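Local coordinates for protein polygalacturonase (Pectobacterium carotovorum subsp. carotovorum, PDB 1BHE) that hydrolyses the alpha-1,4-linked galacturonic acid chains of pectin at internal positions, helping to macerate and soft-rot plant tissue, at residues 255-260 against 282-287; 286-291 against 321-326; 311-316 against 345-350. All coordinates share one frame; numbering follows the deposited sequence.

Following the chain from its N terminus, residues 255-260 turn the corner between strands 253-256 and 258-273, and contact 1 closes the loop when 282-287 returns alongside them one coil later. Contact 2 opens where contact 1 ends, sharing Ser286 and Ala287, and closes at 321-326. Contact 3 starts at 311, before contact 2 has closed, and ends at 345-350, so contacts 2 and 3 cross. Together they step along successive coils of the right-handed parallel beta-helix. The Thr259 hydroxyl meets the amide of Gly289 between contacts 1 and 2, backbone bonds of Ser283 reach 311-316, and Trp325 packs on Thr312 between contacts 2 and 3.

Contact 1 (255-260 against 282-287); sequences IGSETM and KSDKSA
Ser257 faces two side chains of the next coil, with Lys282 reaching past its hydroxyl and Ser283 taking up its carbonyl. CE of Lys282 comes within 3.0 Å of Ser257 OG, because the lysine chain starts with CG between its own backbone N and carbonyl carbon (chi1 61°) and then bends back at chi3 and chi4. On the other side, Ser283 OG lies in the plane of the Ser257 carbonyl and donates to that oxygen over 2.7 Å. Ser283 OG in turn accepts from Thr259 OG1 at 3.2 Å, giving a chain of hydrogen bonds from Gly289 N through both hydroxyls to Ser257 O. A water joins Ser257 OG to Asp284 OD2, while Asp284 OD1 accepts Ser286 N, an Asx turn, and takes Ser286 OG as well. Ala287 CB turns toward the corner, near Ser257 O and Glu258 CA, while Ala287 O accepts from Thr259 N at 3.0 Å.

The peptide bond before Ser257 is cis, at a corner of the right-handed parallel beta-helix. Gly256 and Ser257 both make CA-H...O contacts to Lys282 O; the backbone angles of Gly256 are those of a glycine. The hydroxyls thus tie the corner. Lys282 itself is fixed at its root by N donating to Ile255 O (2.9 Å, N-H...O 172°), and Asp224 takes its ammonium in a salt bridge, consistent with a lysine set near His251, the probable active-site residue.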
# COMPACT_ATOMS: atom_id res chain seq x y z
N ILE A 255 6.92 7.68 -3.45
CA ILE A 255 8.18 6.98 -3.24
C ILE A 255 8.77 7.58 -1.96
O ILE A 255 8.89 8.81 -1.90
CB ILE A 255 9.17 7.10 -4.39
CG1 ILE A 255 8.70 6.31 -5.62
CG2 ILE A 255 10.57 6.63 -4.00
CD1 ILE A 255 9.46 6.66 -6.89
N GLY A 256 9.08 6.77 -0.95
CA GLY A 256 9.63 7.30 0.30
C GLY A 256 8.64 7.08 1.44
O GLY A 256 7.60 6.46 1.23
N SER A 257 8.99 7.54 2.63
CA SER A 257 10.19 8.31 2.89
C SER A 257 11.48 7.53 2.95
O SER A 257 12.59 8.07 2.82
CB SER A 257 9.99 9.06 4.23
OG SER A 257 9.00 10.07 4.03
N GLU A 258 11.37 6.21 3.12
CA GLU A 258 12.58 5.37 3.12
C GLU A 258 12.99 5.22 1.66
O GLU A 258 12.28 4.58 0.88
CB GLU A 258 12.30 4.06 3.85
CG GLU A 258 11.87 4.29 5.30
CD GLU A 258 10.38 4.49 5.46
OE1 GLU A 258 9.62 4.59 4.48
OE2 GLU A 258 9.90 4.54 6.61
N THR A 259 14.10 5.86 1.28
CA THR A 259 14.54 5.82 -0.10
C THR A 259 15.94 5.24 -0.22
O THR A 259 16.74 5.73 -1.03
CB THR A 259 14.51 7.21 -0.78
OG1 THR A 259 15.29 8.15 -0.03
CG2 THR A 259 13.08 7.72 -0.92
N MET A 260 16.24 4.15 0.48
CA MET A 260 17.57 3.54 0.41
C MET A 260 17.72 2.59 -0.77
O MET A 260 17.95 1.39 -0.59
CB MET A 260 17.86 2.80 1.73
CG MET A 260 17.83 3.73 2.94
SD MET A 260 18.98 5.10 2.73
CE MET A 260 20.54 4.23 2.61
N LYS A 282 9.59 11.61 -1.67
CA LYS A 282 9.86 12.28 -0.41
C LYS A 282 10.82 11.54 0.49
O LYS A 282 10.89 10.31 0.49
CB LYS A 282 8.52 12.48 0.33
CG LYS A 282 7.82 11.16 0.65
CD LYS A 282 6.59 11.39 1.52
CE LYS A 282 6.38 10.24 2.49
NZ LYS A 282 5.27 9.35 2.04
N SER A 283 11.54 12.31 1.31
CA SER A 283 12.47 11.73 2.27
C SER A 283 12.89 12.76 3.31
O SER A 283 12.36 13.88 3.38
CB SER A 283 13.69 11.16 1.55
OG SER A 283 14.25 10.10 2.30
N ASP A 284 13.84 12.39 4.15
CA ASP A 284 14.38 13.27 5.17
C ASP A 284 15.82 12.86 5.42
O ASP A 284 16.29 11.90 4.80
CB ASP A 284 13.55 13.23 6.45
CG ASP A 284 13.35 11.82 6.98
OD1 ASP A 284 14.33 11.24 7.47
OD2 ASP A 284 12.21 11.29 6.90
N LYS A 285 16.49 13.47 6.39
CA LYS A 285 17.88 13.15 6.68
C LYS A 285 18.08 11.78 7.31
O LYS A 285 19.22 11.29 7.30
CB LYS A 285 18.49 14.21 7.61
CG LYS A 285 19.00 15.45 6.89
CD LYS A 285 19.82 16.32 7.84
CE LYS A 285 19.16 17.66 8.08
NZ LYS A 285 20.17 18.76 8.16
N SER A 286 17.05 11.14 7.84
CA SER A 286 17.18 9.83 8.46
C SER A 286 17.04 8.65 7.51
O SER A 286 17.46 7.55 7.88
CB SER A 286 16.13 9.68 9.58
OG SER A 286 14.87 9.35 9.02
N ALA A 287 16.48 8.84 6.31
CA ALA A 287 16.26 7.69 5.43
C ALA A 287 16.48 7.94 3.96
O ALA A 287 16.07 7.12 3.12
CB ALA A 287 14.81 7.22 5.66
O HOH W 1 9.65 12.10 5.90

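Contact 2 (286-291 against 321-326); sequences SAAGVV and NVPDWS
Val290 and Val291 pair with Asp324 and Trp325 as parallel strands, held by three backbone hydrogen bonds. Asp324 N donates to Gly289 O at 3.0 Å, Val291 N to Asp324 O, and Ser326 N to Val291 O at 2.9 Å. Weaker CA-H...O contacts fill in between, from Val290 CA to Asp324 O and from Trp325 CA to Val291 O.

These strands, 290-302 and 324-335, are neighbours in one parallel sheet of the right-handed beta-helix, the fold of family 28 glycosyl hydrolases, with Val290 stacked on Asp324 and Val291 on Trp325 in adjoining coils.

The apolar contacts gather round the indole. Val291 CG2, anti to its carbonyl carbon, sits over one face of the Trp325 five-membered ring, 3.8 Å from its centroid and 28° off the normal: a CH-pi contact. CB of Pro323 lies 3.5 Å above the opposite face, offset toward the rim, so the indole is clasped between valine and proline. Ala288 CB touches Pro323 CD at 4.0 Å, where the chains have not yet become strands. On the other side of the sheet, Val290 and Asp324 run side by side, CG2 of the valine against CB and OD2 of the aspartate. Asn321 adds packing of its own, its CB 3.3 Å from Ala288 O, next to the start of the strand.

Among polar side-chain groups, the Asn321 amide donates through ND2 to Lys285 O.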
# COMPACT_ATOMS: atom_id res chain seq x y z
N SER A 286 17.05 11.14 7.84
CA SER A 286 17.18 9.83 8.46
C SER A 286 17.04 8.65 7.51
O SER A 286 17.46 7.55 7.88
CB SER A 286 16.13 9.68 9.58
OG SER A 286 14.87 9.35 9.02
N ALA A 287 16.48 8.84 6.31
CA ALA A 287 16.26 7.69 5.43
C ALA A 287 16.48 7.94 3.96
O ALA A 287 16.07 7.12 3.12
CB ALA A 287 14.81 7.22 5.66
N ALA A 288 17.13 9.04 3.59
CA ALA A 288 17.37 9.36 2.19
C ALA A 288 18.49 8.51 1.59
O ALA A 288 19.52 8.27 2.22
CB ALA A 288 17.73 10.83 2.06
N GLY A 289 18.29 8.07 0.35
CA GLY A 289 19.33 7.32 -0.36
C GLY A 289 19.19 7.53 -1.86
O GLY A 289 18.65 8.54 -2.31
N VAL A 290 19.56 6.50 -2.63
CA VAL A 290 19.46 6.55 -4.07
C VAL A 290 18.07 6.24 -4.59
O VAL A 290 17.44 5.24 -4.27
CB VAL A 290 20.44 5.54 -4.73
CG1 VAL A 290 20.29 5.51 -6.25
CG2 VAL A 290 21.88 5.86 -4.36
N VAL A 291 17.60 7.11 -5.47
CA VAL A 291 16.37 6.96 -6.23
C VAL A 291 16.81 7.17 -7.69
O VAL A 291 17.24 8.28 -8.03
CB VAL A 291 15.24 7.92 -5.87
CG1 VAL A 291 14.10 7.83 -6.88
CG2 VAL A 291 14.70 7.65 -4.47
N ASN A 321 22.07 11.18 6.24
CA ASN A 321 21.73 10.60 4.94
C ASN A 321 21.47 11.69 3.91
O ASN A 321 20.84 12.71 4.15
CB ASN A 321 20.54 9.65 5.06
CG ASN A 321 20.90 8.41 5.86
OD1 ASN A 321 21.45 7.45 5.31
ND2 ASN A 321 20.61 8.41 7.15
N VAL A 322 22.06 11.48 2.73
CA VAL A 322 21.94 12.40 1.61
C VAL A 322 21.20 11.71 0.46
O VAL A 322 21.54 10.59 0.08
CB VAL A 322 23.33 12.85 1.12
CG1 VAL A 322 23.28 13.56 -0.22
CG2 VAL A 322 24.00 13.75 2.15
N PRO A 323 20.23 12.40 -0.11
CA PRO A 323 19.49 11.90 -1.26
C PRO A 323 20.29 11.97 -2.55
O PRO A 323 20.88 13.00 -2.86
CB PRO A 323 18.28 12.83 -1.34
CG PRO A 323 18.79 14.13 -0.79
CD PRO A 323 19.77 13.75 0.29
N ASP A 324 20.31 10.87 -3.30
CA ASP A 324 21.00 10.81 -4.58
C ASP A 324 19.96 10.38 -5.61
O ASP A 324 19.77 9.20 -5.90
CB ASP A 324 22.20 9.87 -4.58
CG ASP A 324 22.91 9.83 -5.92
OD1 ASP A 324 22.62 10.67 -6.81
OD2 ASP A 324 23.77 8.95 -6.11
N TRP A 325 19.15 11.36 -6.00
CA TRP A 325 18.00 11.13 -6.87
C TRP A 325 18.31 11.61 -8.29
O TRP A 325 18.67 12.77 -8.49
CB TRP A 325 16.77 11.81 -6.27
CG TRP A 325 16.39 11.40 -4.88
CD1 TRP A 325 16.87 10.38 -4.13
CD2 TRP A 325 15.37 12.01 -4.06
NE1 TRP A 325 16.27 10.31 -2.90
CE2 TRP A 325 15.32 11.30 -2.85
CE3 TRP A 325 14.49 13.08 -4.24
CZ2 TRP A 325 14.45 11.64 -1.81
CZ3 TRP A 325 13.62 13.40 -3.22
CH2 TRP A 325 13.61 12.69 -2.02
N SER A 326 18.19 10.71 -9.26
CA SER A 326 18.48 11.08 -10.65
C SER A 326 17.65 10.30 -11.65
O SER A 326 16.94 9.35 -11.31
CB SER A 326 19.98 10.91 -10.94
OG SER A 326 20.39 9.56 -10.78

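Contact 3 (311-316 against 345-350)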
# COMPACT_ATOMS: atom_id res chain seq x y z
N ASP A 311 10.35 16.22 -2.50
CA ASP A 311 10.83 16.83 -1.27
C ASP A 311 11.84 15.99 -0.51
O ASP A 311 11.52 14.93 0.02
CB ASP A 311 9.63 17.11 -0.34
CG ASP A 311 9.94 18.21 0.66
OD1 ASP A 311 11.13 18.45 0.95
OD2 ASP A 311 8.98 18.85 1.15
N THR A 312 13.06 16.52 -0.40
CA THR A 312 14.13 15.84 0.31
C THR A 312 14.14 16.16 1.80
O THR A 312 14.88 15.53 2.56
CB THR A 312 15.52 16.19 -0.26
OG1 THR A 312 15.75 17.58 -0.01
CG2 THR A 312 15.58 15.92 -1.75
N VAL A 313 13.34 17.11 2.25
CA VAL A 313 13.24 17.43 3.67
C VAL A 313 11.77 17.47 4.08
O VAL A 313 11.29 18.42 4.70
CB VAL A 313 13.92 18.75 4.04
CG1 VAL A 313 15.43 18.62 4.12
CG2 VAL A 313 13.54 19.86 3.06
N TYR A 314 11.03 16.42 3.72
CA TYR A 314 9.61 16.32 4.02
C TYR A 314 9.35 16.59 5.50
O TYR A 314 8.52 17.43 5.84
CB TYR A 314 9.07 14.96 3.60
CG TYR A 314 7.60 14.73 3.84
CD1 TYR A 314 6.63 15.47 3.18
CD2 TYR A 314 7.18 13.75 4.73
CE1 TYR A 314 5.28 15.25 3.41
CE2 TYR A 314 5.83 13.52 4.97
CZ TYR A 314 4.89 14.28 4.31
OH TYR A 314 3.55 14.05 4.54
N GLU A 315 10.01 15.85 6.38
CA GLU A 315 9.96 16.08 7.81
C GLU A 315 11.37 16.43 8.30
O GLU A 315 12.34 16.09 7.64
CB GLU A 315 9.48 14.86 8.58
CG GLU A 315 8.11 14.31 8.24
CD GLU A 315 7.94 12.94 8.87
OE1 GLU A 315 7.90 12.88 10.12
OE2 GLU A 315 7.87 11.95 8.13
N LYS A 316 11.44 17.07 9.46
CA LYS A 316 12.75 17.41 10.03
C LYS A 316 13.14 16.32 11.03
O LYS A 316 12.54 16.18 12.10
CB LYS A 316 12.77 18.79 10.66
CG LYS A 316 11.65 19.13 11.61
CD LYS A 316 12.12 20.00 12.76
CE LYS A 316 11.99 21.48 12.44
NZ LYS A 316 10.72 22.07 12.95
N GLY A 345 15.23 20.28 -3.14
CA GLY A 345 16.40 19.43 -3.13
C GLY A 345 17.42 19.76 -2.05
O GLY A 345 18.61 19.48 -2.21
N GLU A 346 16.96 20.32 -0.93
CA GLU A 346 17.85 20.63 0.20
C GLU A 346 18.55 19.36 0.64
O GLU A 346 17.99 18.26 0.57
CB GLU A 346 17.02 21.23 1.33
CG GLU A 346 17.78 21.75 2.53
CD GLU A 346 16.86 22.29 3.62
OE1 GLU A 346 15.90 23.02 3.29
OE2 GLU A 346 17.09 21.99 4.81
N ASN A 347 19.82 19.43 1.05
CA ASN A 347 20.57 18.28 1.51
C ASN A 347 21.13 17.40 0.40
O ASN A 347 21.90 16.48 0.69
CB ASN A 347 19.75 17.42 2.49
CG ASN A 347 19.56 18.06 3.85
OD1 ASN A 347 20.41 18.79 4.36
ND2 ASN A 347 18.41 17.78 4.46
N ALA A 348 20.80 17.65 -0.86
CA ALA A 348 21.40 16.96 -1.99
C ALA A 348 22.69 17.69 -2.36
O ALA A 348 22.67 18.91 -2.48
CB ALA A 348 20.46 16.93 -3.18
N LYS A 349 23.78 16.95 -2.54
CA LYS A 349 25.06 17.56 -2.87
C LYS A 349 24.95 18.55 -4.03
O LYS A 349 25.38 19.69 -3.91
CB LYS A 349 26.10 16.48 -3.19
CG LYS A 349 26.38 15.54 -2.02
CD LYS A 349 27.22 16.21 -0.95
CE LYS A 349 26.74 15.83 0.45
NZ LYS A 349 27.44 16.61 1.50
N LYS A 350 24.40 18.11 -5.15
CA LYS A 350 24.20 18.97 -6.31
C LYS A 350 22.70 19.10 -6.57
O LYS A 350 21.91 18.31 -6.05
CB LYS A 350 24.89 18.40 -7.55
CG LYS A 350 26.39 18.21 -7.41
CD LYS A 350 26.89 17.05 -8.26
CE LYS A 350 27.57 16.00 -7.40
NZ LYS A 350 29.02 16.28 -7.22
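Two loops at one corner of the right-handed parallel beta-helix meet where Thr312 and Val313 lie against Glu346 and Asn347. The first loop follows strand 306-311 and the second follows strand 340-344, its neighbour in the next coil. The second folds as a type II beta turn from Gly345 to Ala348, closed by Ala348 N to Gly345 O at 3.2 Å, and Asn347 takes the left-handed backbone angle (phi 80°) that this turn needs at its third position. The first loop is shaped by an Asx turn: Asp311 OD1 accepts from Val313 N at 2.9 Å, met from above the carboxylate plane.

Across the contact Thr312 points at the turn. Its OG1, set between its own backbone N and carbonyl carbon (chi1 66°), faces the Glu346 carbonyl oxygen; the modelled bond is so short that its length is doubtful. Asn344 O is a second acceptor for the same hydroxyl, so the one proton must be shared or go to one of the two. Thr312 CG2 lies 3.9 Å from the CA of Gly345, and the side chain also packs on Trp325 and Pro323.

Val313 supplies the apolar part, its side chain crossing those of Glu346 and Asn347 at about right angles. Its CG2 lies 4.1 Å from Glu346 CB. The glutamate runs extended beyond CG over both valine methyls, and its OE1 has a long, weak ion pair with Lys370. Val313 CG1 has Glu346 OE2 as its farther neighbour, at 3.8 Å; its nearer one is Asn347 ND2, buried without a polar partner in the model and only 3.1 Å from CG1.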